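Local atomic coordinates of citrate synthase (Pyrobaculum aerophilum, PDB entry 2IBP), a protein that probably condenses oxaloacetate with acetyl-CoA, with uptake of water, to give citrate and free CoA, the step that opens the tricarboxylic acid cycle. Residues Leu30-Ser35 with Val376-Glu381; Ser37-Glu42 with Asp213-Ala218. One frame throughout, in Å; residues are numbered along the deposited sequence.

Contact 1: residues Leu30-Ser35 with Val376-Glu381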
loop_
_atom_site.group_PDB
_atom_site.type_symbol
_atom_site.label_atom_id
_atom_site.label_comp_id
_atom_site.label_asym_id
_atom_site.label_seq_id
_atom_site.Cartn_x
_atom_site.Cartn_y
_atom_site.Cartn_z
ATOM N N LEU A 30 15.592 4.275 -10.449
ATOM C CA LEU A 30 16.220 4.159 -9.144
ATOM C C LEU A 30 15.458 4.900 -8.062
ATOM O O LEU A 30 15.029 6.039 -8.267
ATOM C CB LEU A 30 17.662 4.684 -9.216
ATOM C CG LEU A 30 18.629 3.838 -10.057
ATOM C CD1 LEU A 30 19.910 4.606 -10.361
ATOM C CD2 LEU A 30 18.949 2.502 -9.357
ATOM N N ILE A 31 15.280 4.256 -6.909
ATOM C CA ILE A 31 14.635 4.909 -5.777
ATOM C C ILE A 31 15.555 5.075 -4.567
ATOM O O ILE A 31 15.249 5.833 -3.651
ATOM C CB ILE A 31 13.326 4.185 -5.361
ATOM C CG1 ILE A 31 13.584 2.750 -4.888
ATOM C CG2 ILE A 31 12.344 4.166 -6.534
ATOM C CD1 ILE A 31 12.365 2.121 -4.248
ATOM N N LYS A 32 16.681 4.356 -4.571
ATOM C CA LYS A 32 17.621 4.389 -3.471
ATOM C C LYS A 32 18.818 3.506 -3.763
ATOM O O LYS A 32 18.846 2.786 -4.755
ATOM C CB LYS A 32 16.990 3.828 -2.198
ATOM C CG LYS A 32 16.709 2.318 -2.257
ATOM C CD LYS A 32 16.249 1.801 -0.910
ATOM C CE LYS A 32 15.942 0.317 -0.989
ATOM N NZ LYS A 32 15.488 -0.223 0.306
ATOM N N SER A 33 19.816 3.630 -2.885
ATOM C CA SER A 33 20.929 2.700 -2.860
ATOM C C SER A 33 20.559 1.696 -1.782
ATOM O O SER A 33 19.889 2.032 -0.797
ATOM C CB SER A 33 22.231 3.411 -2.520
ATOM O OG SER A 33 22.661 4.202 -3.610
ATOM N N THR A 34 21.012 0.460 -1.953
ATOM C CA THR A 34 20.693 -0.577 -1.014
ATOM C C THR A 34 21.850 -1.529 -0.827
ATOM O O THR A 34 22.710 -1.649 -1.696
ATOM C CB THR A 34 19.503 -1.425 -1.528
ATOM O OG1 THR A 34 19.060 -2.328 -0.509
ATOM C CG2 THR A 34 19.873 -2.188 -2.797
ATOM N N SER A 35 21.880 -2.150 0.339
ATOM C CA SER A 35 22.852 -3.192 0.622
ATOM C C SER A 35 22.157 -4.496 1.023
ATOM O O SER A 35 22.820 -5.440 1.430
ATOM C CB SER A 35 23.816 -2.739 1.713
ATOM O OG SER A 35 23.148 -2.541 2.938
ATOM N N VAL A 376 10.546 -5.389 5.693
ATOM C CA VAL A 376 10.897 -4.569 6.864
ATOM C C VAL A 376 12.344 -4.045 6.772
ATOM O O VAL A 376 12.610 -2.874 7.091
ATOM C CB VAL A 376 10.560 -5.232 8.208
ATOM C CG1 VAL A 376 9.066 -5.506 8.284
ATOM C CG2 VAL A 376 11.366 -6.528 8.406
ATOM N N ALA A 377 13.266 -4.869 6.285
ATOM C CA ALA A 377 14.660 -4.425 6.119
ATOM C C ALA A 377 14.712 -3.253 5.145
ATOM O O ALA A 377 15.462 -2.292 5.327
ATOM C CB ALA A 377 15.544 -5.564 5.609
ATOM N N HIS A 378 13.942 -3.360 4.062
ATOM C CA HIS A 378 13.923 -2.307 3.048
ATOM C C HIS A 378 13.360 -1.010 3.600
ATOM O O HIS A 378 13.903 0.043 3.339
ATOM C CB HIS A 378 13.149 -2.734 1.815
ATOM C CG HIS A 378 13.970 -3.481 0.817
ATOM N ND1 HIS A 378 14.759 -2.847 -0.121
ATOM C CD2 HIS A 378 14.082 -4.807 0.566
ATOM C CE1 HIS A 378 15.348 -3.751 -0.880
ATOM N NE2 HIS A 378 14.969 -4.949 -0.474
ATOM N N VAL A 379 12.308 -1.112 4.406
ATOM C CA VAL A 379 11.719 0.070 5.043
ATOM C C VAL A 379 12.737 0.744 5.958
ATOM O O VAL A 379 12.988 1.949 5.852
ATOM C CB VAL A 379 10.450 -0.254 5.825
ATOM C CG1 VAL A 379 10.063 0.924 6.745
ATOM C CG2 VAL A 379 9.330 -0.591 4.834
ATOM N N LEU A 380 13.352 -0.042 6.836
ATOM C CA LEU A 380 14.332 0.510 7.760
ATOM C C LEU A 380 15.487 1.149 7.010
ATOM O O LEU A 380 15.981 2.206 7.412
ATOM C CB LEU A 380 14.813 -0.546 8.741
ATOM C CG LEU A 380 13.691 -1.084 9.630
ATOM C CD1 LEU A 380 14.197 -2.198 10.521
ATOM C CD2 LEU A 380 13.021 -0.007 10.455
ATOM N N GLU A 381 15.909 0.532 5.918
ATOM C CA GLU A 381 16.965 1.098 5.108
ATOM C C GLU A 381 16.554 2.453 4.533
ATOM O O GLU A 381 17.302 3.420 4.602
ATOM C CB GLU A 381 17.348 0.145 3.986
ATOM C CG GLU A 381 18.477 0.642 3.129
ATOM C CD GLU A 381 18.896 -0.376 2.112
ATOM O OE1 GLU A 381 18.076 -0.679 1.217
ATOM O OE2 GLU A 381 20.052 -0.858 2.202
HETATM O O HOH W 1 20.619 -1.623 4.777
#
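The carboxylate of E381 reaches K32 and T34 of strand 30-34 and S35 just beyond its end; the segment axis of the strand runs at 103° to that of the helix. K32 NZ forms a salt bridge to E381 OE1 at 2.8 Å, meeting the lone pair that faces away from OE2. A lysine suits this place because its chain, extended beyond CG (chi3 179°), carries the ammonium group across to the helix.

T34 OG1 donates a hydrogen bond to E381 OE1 over 2.6 Å, on the syn side, so that oxygen accepts from both the lysine and the threonine. Threonine fits because its hydroxyl can also accept, here from I36 N. E381 OE2 takes the backbone N-H of S35 at 2.9 Å and also a water that lies near S35 OG. Glutamate has the length and the two oxygens to serve these three donors, which fix its carboxylate in rotation. A glutamine here would probably leave the K32 ammonium without its counter-charge and, with one acceptor oxygen instead of two, lose the bond of either T34 OG1 or S35 N. K32 NZ also donates to H378 ND1 (2.8 Å), arriving at the ring edge only 15° from its plane; since ND1 accepts, its proton should sit on NE2.

H224 of helix 218-227 is a further partner of K32 NZ. Helix 363-382 also packs through V376, V379 and L380 against helices 141-169, 218-227 and 233-244, while strand 30-34 pairs in parallel with a strand of the second subunit, so the contact joins the helical body to the dimer interface.

Contact 2: residues Ser37-Glu42 with Asp213-Ala218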
loop_
_atom_site.group_PDB
_atom_site.type_symbol
_atom_site.label_atom_id
_atom_site.label_comp_id
_atom_site.label_asym_id
_atom_site.label_seq_id
_atom_site.Cartn_x
_atom_site.Cartn_y
_atom_site.Cartn_z
ATOM N N SER A 37 20.030 -6.879 -0.956
ATOM C CA SER A 37 20.218 -8.018 -1.847
ATOM C C SER A 37 20.633 -7.544 -3.223
ATOM O O SER A 37 20.438 -6.382 -3.584
ATOM C CB SER A 37 18.945 -8.866 -1.953
ATOM O OG SER A 37 17.883 -8.116 -2.555
ATOM N N ASP A 38 21.212 -8.455 -3.989
ATOM C CA ASP A 38 21.664 -8.136 -5.323
ATOM C C ASP A 38 21.516 -9.357 -6.177
ATOM O O ASP A 38 21.678 -10.470 -5.689
ATOM C CB ASP A 38 23.136 -7.727 -5.316
ATOM C CG ASP A 38 23.576 -7.082 -6.625
ATOM O OD1 ASP A 38 22.734 -6.442 -7.294
ATOM O OD2 ASP A 38 24.763 -7.203 -6.989
ATOM N N ILE A 39 21.188 -9.134 -7.443
ATOM C CA ILE A 39 21.073 -10.219 -8.399
ATOM C C ILE A 39 21.961 -9.952 -9.588
ATOM O O ILE A 39 21.976 -8.830 -10.114
ATOM C CB ILE A 39 19.658 -10.326 -8.960
ATOM C CG1 ILE A 39 18.648 -10.635 -7.859
ATOM C CG2 ILE A 39 19.595 -11.399 -10.054
ATOM C CD1 ILE A 39 17.223 -10.386 -8.293
ATOM N N ASP A 40 22.752 -10.952 -9.955
ATOM C CA ASP A 40 23.486 -10.920 -11.215
ATOM C C ASP A 40 22.681 -11.844 -12.128
ATOM O O ASP A 40 22.778 -13.066 -12.032
ATOM C CB ASP A 40 24.918 -11.402 -11.087
ATOM C CG ASP A 40 25.672 -11.335 -12.408
ATOM O OD1 ASP A 40 25.036 -11.485 -13.476
ATOM O OD2 ASP A 40 26.902 -11.107 -12.379
ATOM N N GLY A 41 21.838 -11.240 -12.957
ATOM C CA GLY A 41 20.964 -11.988 -13.844
ATOM C C GLY A 41 21.673 -12.785 -14.922
ATOM O O GLY A 41 21.200 -13.847 -15.320
ATOM N N GLU A 42 22.803 -12.282 -15.403
ATOM C CA GLU A 42 23.539 -12.974 -16.455
ATOM C C GLU A 42 24.203 -14.241 -15.945
ATOM O O GLU A 42 24.199 -15.260 -16.631
ATOM C CB GLU A 42 24.572 -12.057 -17.122
ATOM C CG GLU A 42 23.979 -11.103 -18.154
ATOM C CD GLU A 42 22.964 -10.134 -17.570
ATOM O OE1 GLU A 42 23.171 -9.664 -16.427
ATOM O OE2 GLU A 42 21.984 -9.807 -18.276
ATOM N N ASP A 213 14.294 -12.050 0.144
ATOM C CA ASP A 213 14.362 -10.753 -0.537
ATOM C C ASP A 213 14.738 -10.957 -1.983
ATOM O O ASP A 213 15.387 -11.949 -2.331
ATOM C CB ASP A 213 15.341 -9.779 0.108
ATOM C CG ASP A 213 15.037 -8.339 -0.285
ATOM O OD1 ASP A 213 13.872 -7.927 -0.108
ATOM O OD2 ASP A 213 15.928 -7.633 -0.813
ATOM N N HIS A 214 14.296 -10.051 -2.846
ATOM C CA HIS A 214 14.629 -10.169 -4.243
ATOM C C HIS A 214 14.452 -8.815 -4.898
ATOM O O HIS A 214 13.449 -8.564 -5.552
ATOM C CB HIS A 214 13.774 -11.264 -4.887
ATOM C CG HIS A 214 14.459 -12.000 -5.998
ATOM N ND1 HIS A 214 14.051 -11.921 -7.312
ATOM C CD2 HIS A 214 15.576 -12.770 -6.001
ATOM C CE1 HIS A 214 14.845 -12.667 -8.064
ATOM N NE2 HIS A 214 15.766 -13.209 -7.289
ATOM N N GLU A 215 15.394 -7.929 -4.579
ATOM C CA GLU A 215 15.395 -6.558 -5.062
ATOM C C GLU A 215 14.091 -5.821 -4.748
ATOM O O GLU A 215 13.647 -5.884 -3.607
ATOM C CB GLU A 215 15.869 -6.478 -6.510
ATOM C CG GLU A 215 17.343 -6.935 -6.585
ATOM C CD GLU A 215 17.991 -6.820 -7.947
ATOM O OE1 GLU A 215 17.287 -6.728 -8.980
ATOM O OE2 GLU A 215 19.235 -6.889 -7.973
ATOM N N VAL A 216 13.520 -5.073 -5.699
ATOM C CA VAL A 216 12.388 -4.208 -5.366
ATOM C C VAL A 216 11.154 -4.376 -6.251
ATOM O O VAL A 216 10.853 -3.517 -7.108
ATOM C CB VAL A 216 12.796 -2.707 -5.354
ATOM C CG1 VAL A 216 11.691 -1.885 -4.682
ATOM C CG2 VAL A 216 14.101 -2.508 -4.607
ATOM N N PRO A 217 10.440 -5.496 -6.065
ATOM C CA PRO A 217 9.189 -5.705 -6.778
ATOM C C PRO A 217 8.095 -4.803 -6.220
ATOM O O PRO A 217 8.303 -4.088 -5.223
ATOM C CB PRO A 217 8.869 -7.176 -6.523
ATOM C CG PRO A 217 9.565 -7.503 -5.261
ATOM C CD PRO A 217 10.765 -6.614 -5.162
ATOM N N ALA A 218 6.912 -4.895 -6.802
ATOM C CA ALA A 218 5.832 -3.994 -6.437
ATOM C C ALA A 218 5.460 -4.033 -4.960
ATOM O O ALA A 218 5.145 -2.997 -4.378
ATOM C CB ALA A 218 4.603 -4.249 -7.313
HETATM O O HOH W 2 20.077 -4.628 -5.870
HETATM O O HOH W 3 20.070 -7.050 -10.761
#
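The imidazole of H214 receives the end of I39 on one face: I39 CD1 stands 3.4 Å from the ring centroid, 18° off the normal, in a CH-pi contact displaced toward the CE1-NE2 rim. Beyond the segments, H214 NE2 is hydrogen-bonded to the hydroxyl of Y292, whose ring also meets the imidazole. The carboxylate of E215 is approached from above its plane, where I39 N comes within 3.0 Å of E215 OE2 in a bent bond (N-H...O 136°). Isoleucine suits a site between these two groups: its CG1, beside the backbone N (chi1 -62°), sends CD1 to the ring while CG1 and CD1 also pack along CG and CD of E215.

S37 joins the other end of the strand to the loop. Its OG donates to D213 OD2 at 2.7 Å and accepts from E215 N at 3.2 Å, so this small hydroxyl bridges a side chain and a backbone amide. D213 OD2 is met on its anti side, well out of the carboxylate plane.

Strand 37-40 is an outer strand of a three-stranded antiparallel sheet with 45-48 and 51-52, and the loop joins helices 198-210 and 218-227 of the citrate synthase fold. The side chain of H214 lies about 4 Å from that of H289, a predicted active-site residue, which places this contact beside the probable catalytic centre.

Two waters donate to E215 OE2, one also reaching S37 O and the other I39 O, tying the carboxylate further to the strand. D38 OD1 comes within 3.6 Å of E215 OE2, a pairing of like charges that is probably unfavourable; the other oxygen of D38 is hydrogen-bonded to H399 of the second subunit.

Contacts 1 and 2 have centres 12 Å apart and lie on the same side of the chain's centre. Strands 30-34 and 37-40 follow each other directly; the loop 213-218 comes much later, and helix 363-382 later still, so contact 2 falls within the span that contact 1 brings together. The two meet where H378 NE2 comes 2.9 Å from D213 OD2, a probable hydrogen bond, and I31 and H378 pack on V216. Polar groups therefore run from the E381 carboxylate through K32, H378 and D213 to S37. Both contacts touch the second subunit, linking the dimer interface with the neighbourhood of the predicted active site.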